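Local coordinates for protein trichothecene 3-O-acetyltransferase TRI101 (Fusarium sporotrichioides, PDB 2ZBA) that transfers an acetyl group from acetyl coenzyme A to the 3-hydroxyl of trichothecene mycotoxins during their biosynthesis, as a BAHD-superfamily enzyme, at residues A[16-20]-A[313-317]; A[216-221]-A[357-361]; A[301-305]-A[316-320]. All blocks are in the same frame, centred on the assembly; numbering follows the deposited sequence.

Contact 1. Residues A[16-20]-A[313-317]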
loop_
_atom_site.group_PDB
_atom_site.type_symbol
_atom_site.label_atom_id
_atom_site.label_comp_id
_atom_site.label_asym_id
_atom_site.label_seq_id
_atom_site.Cartn_x
_atom_site.Cartn_y
_atom_site.Cartn_z
ATOM N N LEU A 16 -7.373 5.649 17.056
ATOM C CA LEU A 16 -7.031 4.849 15.868
ATOM C C LEU A 16 -7.441 3.394 16.071
ATOM O O LEU A 16 -7.656 2.959 17.206
ATOM C CB LEU A 16 -5.523 4.917 15.560
ATOM C CG LEU A 16 -4.817 6.266 15.402
ATOM C CD1 LEU A 16 -3.436 6.034 14.845
ATOM C CD2 LEU A 16 -5.585 7.212 14.512
ATOM N N ASP A 17 -7.565 2.658 14.972
ATOM C CA ASP A 17 -7.691 1.208 15.025
ATOM C C ASP A 17 -6.602 0.678 15.966
ATOM O O ASP A 17 -5.444 1.063 15.828
ATOM C CB ASP A 17 -7.481 0.636 13.622
ATOM C CG ASP A 17 -8.592 1.023 12.667
ATOM O OD1 ASP A 17 -9.661 0.363 12.713
ATOM O OD2 ASP A 17 -8.388 1.981 11.870
ATOM N N ILE A 18 -6.962 -0.164 16.938
ATOM C CA ILE A 18 -5.923 -0.717 17.836
ATOM C C ILE A 18 -4.756 -1.281 17.046
ATOM O O ILE A 18 -3.622 -1.057 17.405
ATOM C CB ILE A 18 -6.442 -1.739 18.929
ATOM C CG1 ILE A 18 -5.272 -2.455 19.611
ATOM C CG2 ILE A 18 -7.289 -2.825 18.324
ATOM C CD1 ILE A 18 -4.271 -1.520 20.347
ATOM N N ILE A 19 -5.036 -1.958 15.936
ATOM C CA ILE A 19 -3.978 -2.482 15.066
ATOM C C ILE A 19 -3.106 -1.382 14.413
ATOM O O ILE A 19 -1.951 -1.620 14.065
ATOM C CB ILE A 19 -4.567 -3.509 14.040
ATOM C CG1 ILE A 19 -4.694 -4.871 14.729
ATOM C CG2 ILE A 19 -3.715 -3.616 12.813
ATOM C CD1 ILE A 19 -5.400 -5.940 13.928
ATOM N N GLY A 20 -3.645 -0.174 14.285
ATOM C CA GLY A 20 -2.895 0.930 13.682
ATOM C C GLY A 20 -1.987 1.636 14.669
ATOM O O GLY A 20 -1.259 2.563 14.294
ATOM N N TYR A 313 -14.819 1.028 4.575
ATOM C CA TYR A 313 -14.219 1.434 5.856
ATOM C C TYR A 313 -12.850 2.098 5.600
ATOM O O TYR A 313 -11.975 1.480 4.972
ATOM C CB TYR A 313 -14.068 0.208 6.774
ATOM C CG TYR A 313 -13.415 0.497 8.097
ATOM C CD1 TYR A 313 -14.099 1.206 9.085
ATOM C CD2 TYR A 313 -12.096 0.075 8.366
ATOM C CE1 TYR A 313 -13.506 1.494 10.301
ATOM C CE2 TYR A 313 -11.496 0.352 9.607
ATOM C CZ TYR A 313 -12.223 1.067 10.560
ATOM O OH TYR A 313 -11.680 1.373 11.782
ATOM N N PRO A 314 -12.668 3.353 6.079
ATOM C CA PRO A 314 -11.500 4.186 5.776
ATOM C C PRO A 314 -10.274 4.002 6.686
ATOM O O PRO A 314 -9.243 4.646 6.460
ATOM C CB PRO A 314 -12.055 5.601 5.933
ATOM C CG PRO A 314 -13.128 5.482 6.974
ATOM C CD PRO A 314 -13.640 4.070 6.932
ATOM N N GLY A 315 -10.381 3.123 7.687
ATOM C CA GLY A 315 -9.365 2.994 8.708
ATOM C C GLY A 315 -8.225 2.092 8.318
ATOM O O GLY A 315 -7.936 1.909 7.133
ATOM N N LEU A 316 -7.536 1.571 9.324
ATOM C CA LEU A 316 -6.491 0.583 9.096
ATOM C C LEU A 316 -7.010 -0.769 9.580
ATOM O O LEU A 316 -7.198 -0.986 10.783
ATOM C CB LEU A 316 -5.168 0.936 9.796
ATOM C CG LEU A 316 -4.175 -0.211 9.497
ATOM C CD1 LEU A 316 -2.918 0.197 8.812
ATOM C CD2 LEU A 316 -3.906 -1.107 10.709
ATOM N N LEU A 317 -7.225 -1.659 8.619
ATOM C CA LEU A 317 -7.792 -2.957 8.863
ATOM C C LEU A 317 -7.105 -3.925 7.913
ATOM O O LEU A 317 -7.636 -4.309 6.872
ATOM C CB LEU A 317 -9.319 -2.915 8.671
ATOM C CG LEU A 317 -10.065 -4.200 9.013
ATOM C CD1 LEU A 317 -9.452 -4.931 10.257
ATOM C CD2 LEU A 317 -11.528 -3.919 9.196
HETATM O O HOH W 1 -8.567 -2.358 12.495
#
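Chi1 of -67° turns the carboxylate of Asp17 opposite its own carbonyl carbon and out to the 313-317 loop, while Tyr313, its ring trailing away from the backbone N (chi1 178°), brings its hydroxyl in from the opposite direction. Tyr313 OH donates to Asp17 OD1 in a very short hydrogen bond of 2.4 Å. That oxygen lies in the ring plane, at the edge, yet the carboxylate itself is turned 80° from the ring. The second oxygen takes the backbone: Leu316 N donates to Asp17 OD2 at 2.7 Å in a nearly straight bond, arriving from above the carboxylate plane. Gly315 CA passes 3.5 Å from Asp17 OD2, and Gly315 N sits over the rim of one face of the tyrosine ring. Both carboxylate oxygens thus grip the same loop, which fixes the rotation of the group. In the BAHD fold this loop runs into strand 318-326, and its backbone at Gly315 and Leu317 is also bonded to Asp169, the aspartate of the HXXXD motif; His165 of that motif packs on Leu316. A water donates to Asp17 OD1 (2.9 Å) and to Leu316 O (2.6 Å), and so bridges two acceptors that cannot bond each other directly. Beyond the water the contact turns apolar. Ile19 and Leu316 cross at about a right angle, Ile19 CG2 pressing to 3.3 Å from Leu316 CD2, tighter than usual for methyl groups. The same Leu316 CD2 lies 3.7 Å from Gly20 N, whose hydrogen bond to Asp17 O closes the 3-10 turn.

Contact 2. Residues A[216-221]-A[357-361]. With CA (calcium ion), chain H; CA (calcium ion), chain G.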
loop_
_atom_site.group_PDB
_atom_site.type_symbol
_atom_site.label_atom_id
_atom_site.label_comp_id
_atom_site.label_asym_id
_atom_site.label_seq_id
_atom_site.Cartn_x
_atom_site.Cartn_y
_atom_site.Cartn_z
ATOM N N GLU A 216 0.919 -17.957 17.553
ATOM C CA GLU A 216 0.191 -17.321 16.444
ATOM C C GLU A 216 0.682 -15.889 16.174
ATOM O O GLU A 216 0.530 -15.384 15.061
ATOM C CB GLU A 216 -1.338 -17.382 16.675
ATOM C CG GLU A 216 -1.925 -16.419 17.764
ATOM C CD GLU A 216 -1.492 -16.736 19.209
ATOM O OE1 GLU A 216 -1.209 -17.914 19.525
ATOM O OE2 GLU A 216 -1.455 -15.798 20.037
ATOM N N LEU A 217 1.283 -15.253 17.179
ATOM C CA LEU A 217 1.806 -13.886 17.023
ATOM C C LEU A 217 3.332 -13.785 16.850
ATOM O O LEU A 217 3.889 -12.687 16.762
ATOM C CB LEU A 217 1.306 -12.974 18.152
ATOM C CG LEU A 217 -0.205 -12.692 18.173
ATOM C CD1 LEU A 217 -0.463 -11.491 18.997
ATOM C CD2 LEU A 217 -0.844 -12.502 16.778
ATOM N N ASP A 218 3.989 -14.929 16.748
ATOM C CA ASP A 218 5.442 -14.992 16.561
ATOM C C ASP A 218 5.927 -14.083 15.405
ATOM O O ASP A 218 6.799 -13.232 15.612
ATOM C CB ASP A 218 5.886 -16.434 16.359
ATOM C CG ASP A 218 7.353 -16.562 15.947
ATOM O OD1 ASP A 218 8.204 -15.677 16.213
ATOM O OD2 ASP A 218 7.673 -17.603 15.371
ATOM N N HIS A 219 5.331 -14.222 14.230
ATOM C CA HIS A 219 5.743 -13.411 13.059
ATOM C C HIS A 219 5.589 -11.900 13.232
ATOM O O HIS A 219 6.135 -11.109 12.429
ATOM C CB HIS A 219 4.941 -13.791 11.821
ATOM C CG HIS A 219 5.203 -15.164 11.303
ATOM N ND1 HIS A 219 6.394 -15.528 10.712
ATOM C CD2 HIS A 219 4.391 -16.241 11.208
ATOM C CE1 HIS A 219 6.320 -16.787 10.317
ATOM N NE2 HIS A 219 5.114 -17.239 10.606
ATOM N N GLN A 220 4.826 -11.497 14.239
ATOM C CA GLN A 220 4.614 -10.064 14.495
ATOM C C GLN A 220 5.252 -9.562 15.786
ATOM O O GLN A 220 4.996 -8.441 16.191
ATOM C CB GLN A 220 3.127 -9.698 14.386
ATOM C CG GLN A 220 2.529 -10.276 13.089
ATOM C CD GLN A 220 1.029 -10.157 12.986
ATOM O OE1 GLN A 220 0.321 -10.333 13.958
ATOM N NE2 GLN A 220 0.536 -9.924 11.769
ATOM N N ILE A 221 6.116 -10.375 16.395
ATOM C CA ILE A 221 6.863 -9.970 17.602
ATOM C C ILE A 221 8.344 -10.317 17.457
ATOM O O ILE A 221 8.666 -11.432 17.040
ATOM C CB ILE A 221 6.303 -10.616 18.910
ATOM C CG1 ILE A 221 4.819 -10.266 19.094
ATOM C CG2 ILE A 221 7.114 -10.119 20.158
ATOM C CD1 ILE A 221 4.034 -11.264 19.956
ATOM N N ALA A 357 -6.495 -11.891 17.535
ATOM C CA ALA A 357 -5.438 -12.175 18.538
ATOM C C ALA A 357 -4.463 -10.989 18.629
ATOM O O ALA A 357 -4.082 -10.575 19.714
ATOM C CB ALA A 357 -4.702 -13.439 18.213
ATOM N N LEU A 358 -4.071 -10.448 17.475
ATOM C CA LEU A 358 -3.196 -9.278 17.415
ATOM C C LEU A 358 -3.822 -8.101 18.121
ATOM O O LEU A 358 -3.155 -7.450 18.939
ATOM C CB LEU A 358 -2.846 -8.909 15.960
ATOM C CG LEU A 358 -1.902 -7.705 15.694
ATOM C CD1 LEU A 358 -0.480 -7.917 16.280
ATOM C CD2 LEU A 358 -1.806 -7.409 14.191
ATOM N N ALA A 359 -5.100 -7.842 17.832
ATOM C CA ALA A 359 -5.809 -6.689 18.386
ATOM C C ALA A 359 -5.937 -6.830 19.904
ATOM O O ALA A 359 -5.707 -5.869 20.642
ATOM C CB ALA A 359 -7.192 -6.539 17.732
ATOM N N THR A 360 -6.232 -8.045 20.362
ATOM C CA THR A 360 -6.357 -8.306 21.803
ATOM C C THR A 360 -5.017 -8.087 22.504
ATOM O O THR A 360 -4.948 -7.374 23.496
ATOM C CB THR A 360 -6.894 -9.711 22.077
ATOM O OG1 THR A 360 -8.074 -9.895 21.314
ATOM C CG2 THR A 360 -7.261 -9.910 23.577
ATOM N N TYR A 361 -3.966 -8.685 21.953
ATOM C CA TYR A 361 -2.604 -8.583 22.502
ATOM C C TYR A 361 -2.128 -7.134 22.614
ATOM O O TYR A 361 -1.603 -6.718 23.654
ATOM C CB TYR A 361 -1.641 -9.418 21.656
ATOM C CG TYR A 361 -0.186 -9.328 22.071
ATOM C CD1 TYR A 361 0.248 -9.812 23.315
ATOM C CD2 TYR A 361 0.751 -8.771 21.221
ATOM C CE1 TYR A 361 1.579 -9.722 23.698
ATOM C CE2 TYR A 361 2.087 -8.672 21.587
ATOM C CZ TYR A 361 2.492 -9.158 22.825
ATOM O OH TYR A 361 3.816 -9.058 23.165
HETATM CA CA CA H . 9.122 -13.380 16.230
HETATM CA CA CA G . 10.074 -16.806 14.979
HETATM O O HOH W 2 10.282 -18.799 13.975
HETATM O O HOH W 3 11.968 -16.151 13.469
HETATM O O HOH W 4 8.957 -16.403 13.093
HETATM O O HOH W 5 8.910 -14.086 18.594
#
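A calcium site occupies the outer side of the 216-221 turn, and the inner side of the same turn packs Leu217, Gln220 and Ile221 against helix 348-363. Leu217 points its branches inward. Its CD1 reaches 3.6 Å from Tyr361 CB, the two side chains sliding past each other in opposite directions, while Leu217 CD2 rests over the helix backbone at Leu358. Ile221 reaches the same tyrosine from the opposite direction, Ile221 CD1 lying 3.6 Å from Tyr361 CE2. With the ring carried anti to the backbone N (chi1 176°), Tyr361 extends back toward the turn, and both aliphatic ends approach its ring obliquely. Ala357, Leu358 and Tyr361 form one face of the helix, spaced by its periodicity, and receive a 3-10 turn whose other side holds metal. There Asp218 O and Ile221 O bind one calcium at 2.4 and 2.2 Å, together with Asp218 OD1, a water and Asp376. Asp218 OD1 bridges to a second calcium, which Asp218 grips through both carboxylate oxygens and which carries three waters. Gln220 crosses Leu358 at about a right angle: Gln220 OE1 lies 3.4 Å from Leu358 CD1 and close to the other methyl as well. Its amide nitrogen serves a polar role instead, bonding to Asn319 OD1 and Tyr322 OH. Farther along the turn, Glu216 CG lies 4.1 Å from Ala357 CB, and its carboxylate turns off to the hydroxyl of Tyr211.

Contact 3. Residues A[301-305]-A[316-320]. With COA (coenzyme A), chain E.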
loop_
_atom_site.group_PDB
_atom_site.type_symbol
_atom_site.label_atom_id
_atom_site.label_comp_id
_atom_site.label_asym_id
_atom_site.label_seq_id
_atom_site.Cartn_x
_atom_site.Cartn_y
_atom_site.Cartn_z
ATOM N N VAL A 301 -2.908 -8.317 3.534
ATOM C CA VAL A 301 -4.270 -8.793 3.324
ATOM C C VAL A 301 -5.222 -7.760 3.907
ATOM O O VAL A 301 -5.129 -7.397 5.073
ATOM C CB VAL A 301 -4.518 -10.274 3.889
ATOM C CG1 VAL A 301 -3.908 -10.481 5.264
ATOM C CG2 VAL A 301 -6.015 -10.617 3.907
ATOM N N ASP A 302 -6.111 -7.251 3.060
ATOM C CA ASP A 302 -7.252 -6.489 3.519
ATOM C C ASP A 302 -8.149 -7.343 4.437
ATOM O O ASP A 302 -8.701 -8.359 4.006
ATOM C CB ASP A 302 -8.036 -6.006 2.292
ATOM C CG ASP A 302 -9.276 -5.233 2.650
ATOM O OD1 ASP A 302 -9.406 -4.821 3.810
ATOM O OD2 ASP A 302 -10.130 -5.044 1.751
HETATM N N MSE A 303 -8.320 -6.896 5.685
HETATM C CA MSE A 303 -9.140 -7.624 6.663
HETATM C C MSE A 303 -10.618 -7.238 6.682
HETATM O O MSE A 303 -11.365 -7.757 7.497
HETATM C CB MSE A 303 -8.562 -7.501 8.081
HETATM C CG MSE A 303 -7.343 -8.379 8.315
HETATM SE SE MSE A 303 -7.717 -10.201 7.825
HETATM C CE MSE A 303 -9.176 -10.567 9.194
ATOM N N ARG A 304 -11.042 -6.333 5.797
ATOM C CA ARG A 304 -12.434 -5.850 5.807
ATOM C C ARG A 304 -13.455 -6.967 5.532
ATOM O O ARG A 304 -14.373 -7.155 6.304
ATOM C CB ARG A 304 -12.623 -4.688 4.821
ATOM C CG ARG A 304 -12.142 -3.344 5.320
ATOM C CD ARG A 304 -11.789 -2.443 4.130
ATOM N NE ARG A 304 -11.281 -1.161 4.593
ATOM C CZ ARG A 304 -10.044 -0.950 5.038
ATOM N NH1 ARG A 304 -9.157 -1.926 5.058
ATOM N NH2 ARG A 304 -9.698 0.256 5.447
ATOM N N GLY A 305 -13.269 -7.706 4.438
ATOM C CA GLY A 305 -14.101 -8.869 4.092
ATOM C C GLY A 305 -14.238 -9.934 5.177
ATOM O O GLY A 305 -15.334 -10.147 5.701
ATOM N N LEU A 316 -7.536 1.571 9.324
ATOM C CA LEU A 316 -6.491 0.583 9.096
ATOM C C LEU A 316 -7.010 -0.769 9.580
ATOM O O LEU A 316 -7.198 -0.986 10.783
ATOM C CB LEU A 316 -5.168 0.936 9.796
ATOM C CG LEU A 316 -4.175 -0.211 9.497
ATOM C CD1 LEU A 316 -2.918 0.197 8.812
ATOM C CD2 LEU A 316 -3.906 -1.107 10.709
ATOM N N LEU A 317 -7.225 -1.659 8.619
ATOM C CA LEU A 317 -7.792 -2.957 8.863
ATOM C C LEU A 317 -7.105 -3.925 7.913
ATOM O O LEU A 317 -7.636 -4.309 6.872
ATOM C CB LEU A 317 -9.319 -2.915 8.671
ATOM C CG LEU A 317 -10.065 -4.200 9.013
ATOM C CD1 LEU A 317 -9.452 -4.931 10.257
ATOM C CD2 LEU A 317 -11.528 -3.919 9.196
ATOM N N GLN A 318 -5.898 -4.300 8.300
ATOM C CA GLN A 318 -4.989 -5.026 7.449
ATOM C C GLN A 318 -4.282 -6.026 8.349
ATOM O O GLN A 318 -4.183 -5.804 9.563
ATOM C CB GLN A 318 -3.982 -4.024 6.885
ATOM C CG GLN A 318 -2.985 -4.557 5.880
ATOM C CD GLN A 318 -2.087 -3.455 5.338
ATOM O OE1 GLN A 318 -2.266 -3.007 4.200
ATOM N NE2 GLN A 318 -1.143 -2.984 6.160
ATOM N N ASN A 319 -3.834 -7.133 7.763
ATOM C CA ASN A 319 -2.880 -8.022 8.401
ATOM C C ASN A 319 -1.979 -8.538 7.290
ATOM O O ASN A 319 -2.042 -8.038 6.163
ATOM C CB ASN A 319 -3.626 -9.169 9.106
ATOM C CG ASN A 319 -2.834 -9.774 10.257
ATOM O OD1 ASN A 319 -1.612 -9.645 10.329
ATOM N ND2 ASN A 319 -3.537 -10.450 11.161
HETATM N N MSE A 320 -1.145 -9.524 7.592
HETATM C CA MSE A 320 -0.313 -10.152 6.604
HETATM C C MSE A 320 -0.447 -11.657 6.785
HETATM O O MSE A 320 -0.835 -12.141 7.851
HETATM C CB MSE A 320 1.149 -9.704 6.745
HETATM C CG MSE A 320 1.397 -8.179 6.518
HETATM SE SE MSE A 320 3.281 -7.779 6.252
HETATM C CE MSE A 320 3.286 -7.501 4.305
HETATM N N1A COA E . -13.035 -20.694 -7.844
HETATM C C2A COA E . -12.202 -20.198 -8.834
HETATM N N3A COA E . -11.733 -18.895 -8.743
HETATM C C4A COA E . -12.078 -18.102 -7.688
HETATM C C5A COA E . -12.920 -18.591 -6.691
HETATM C C6A COA E . -13.404 -19.904 -6.773
HETATM N N6A COA E . -14.294 -20.357 -5.886
HETATM N N7A COA E . -13.099 -17.603 -5.783
HETATM C C8A COA E . -12.398 -16.515 -6.184
HETATM N N9A COA E . -11.756 -16.808 -7.359
HETATM C C1B COA E . -10.794 -15.945 -8.083
HETATM C C2B COA E . -11.489 -14.775 -8.771
HETATM O O2B COA E . -11.950 -15.140 -10.055
HETATM C C3B COA E . -10.391 -13.727 -8.773
HETATM O O3B COA E . -9.413 -14.173 -9.676
HETATM P P3B COA E . -8.698 -13.284 -10.815
HETATM O O7A COA E . -8.302 -11.964 -10.186
HETATM O O8A COA E . -9.654 -12.989 -11.939
HETATM O O9A COA E . -7.507 -14.094 -11.219
HETATM C C4B COA E . -9.746 -13.957 -7.422
HETATM O O4B COA E . -9.844 -15.354 -7.200
HETATM C C5B COA E . -10.367 -13.222 -6.246
HETATM O O5B COA E . -9.737 -13.753 -5.085
HETATM P P1A COA E . -9.371 -12.813 -3.827
HETATM O O1A COA E . -10.594 -12.145 -3.284
HETATM O O2A COA E . -8.561 -13.544 -2.782
HETATM O O3A COA E . -8.498 -11.571 -4.417
HETATM P P2A COA E . -6.973 -11.614 -4.947
HETATM O O4A COA E . -6.946 -10.851 -6.253
HETATM O O5A COA E . -6.351 -12.986 -5.026
HETATM O O6A COA E . -6.125 -10.806 -3.852
HETATM C CBP COA E . -5.141 -10.467 -1.681
HETATM C CCP COA E . -5.565 -11.485 -2.738
HETATM C CDP COA E . -3.804 -9.888 -2.144
HETATM C CEP COA E . -4.995 -11.193 -0.333
HETATM C CAP COA E . -6.204 -9.368 -1.614
HETATM O OAP COA E . -7.455 -9.915 -1.220
HETATM C C9P COA E . -5.875 -8.207 -0.704
HETATM O O9P COA E . -6.152 -8.311 0.662
HETATM N N8P COA E . -5.380 -7.087 -1.232
HETATM C C7P COA E . -5.038 -5.945 -0.390
HETATM C C6P COA E . -3.649 -6.065 0.238
HETATM C C5P COA E . -3.355 -4.829 1.074
HETATM O O5P COA E . -3.916 -4.647 2.182
HETATM N N4P COA E . -2.481 -3.959 0.582
HETATM C C3P COA E . -2.631 -2.541 0.896
HETATM C C2P COA E . -1.433 -1.971 1.649
HETATM S S1P COA E . -1.827 -0.610 2.791
#
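Val301 and Asp302 pair antiparallel with Asn319 and Gln318 beside the pantetheine arm of coenzyme A. Asp302 N donates to the coenzyme carbonyl O9P at 2.6 Å, and Gln318, extended with its CG anti to the backbone N (chi1 -176°), runs out toward the thiol end and the bound trichothecene. Behind them lies the hydrogen-bonded pair Val301–Asn319, with Val301 N to Asn319 O at 2.8 Å and Asn319 N to Val301 O at 3.0 Å. Just past the end of strand 294-302, Met303 N still donates to Leu317 O (2.9 Å). Leu317 CD1 presses on CB of the selenomethionine Met303 at 3.5 Å, and Leu317 CB lies over one face of the Arg304 guanidinium. Asp302 OD1 is gripped from opposite faces of its carboxylate, by Arg304 N as a capping bond (3.0 Å) and by Arg304 NH1 in a salt bridge (3.2 Å). Arg304 NH1 also forms a salt bridge with Asp169 of the HXXXD motif, and Arg304 NH2 is hydrogen-bonded to Tyr313 O. Strand 318-326 forms one edge of the mixed sheet, with strand 294-302 next inward; helix 348-363 packs on Val301, Met303 and Asn319, while helix 170-184 touches Asp302 and Arg304.

Contacts 1 and 3 are buried and share Leu316 and Leu317, so the loop held by the N-terminal segment in one leads into the edge strand of the other; Arg304 NH2 of contact 3 joins them by probable bonds to Tyr313 O and Gly315 O. Contact 2 lies farther out and is only partly buried. Helix 348-363 is common ground: it supplies one side of contact 2, packs on Ile18 and Ile19 of contact 1 and touches the residues of contact 3. Gln220 and Asn319 join contacts 2 and 3. Chemistry follows position: a carboxylate and water in contact 1, apolar packing on one side of a turn that binds calcium on the other in contact 2, strand pairing at the coenzyme in contact 3.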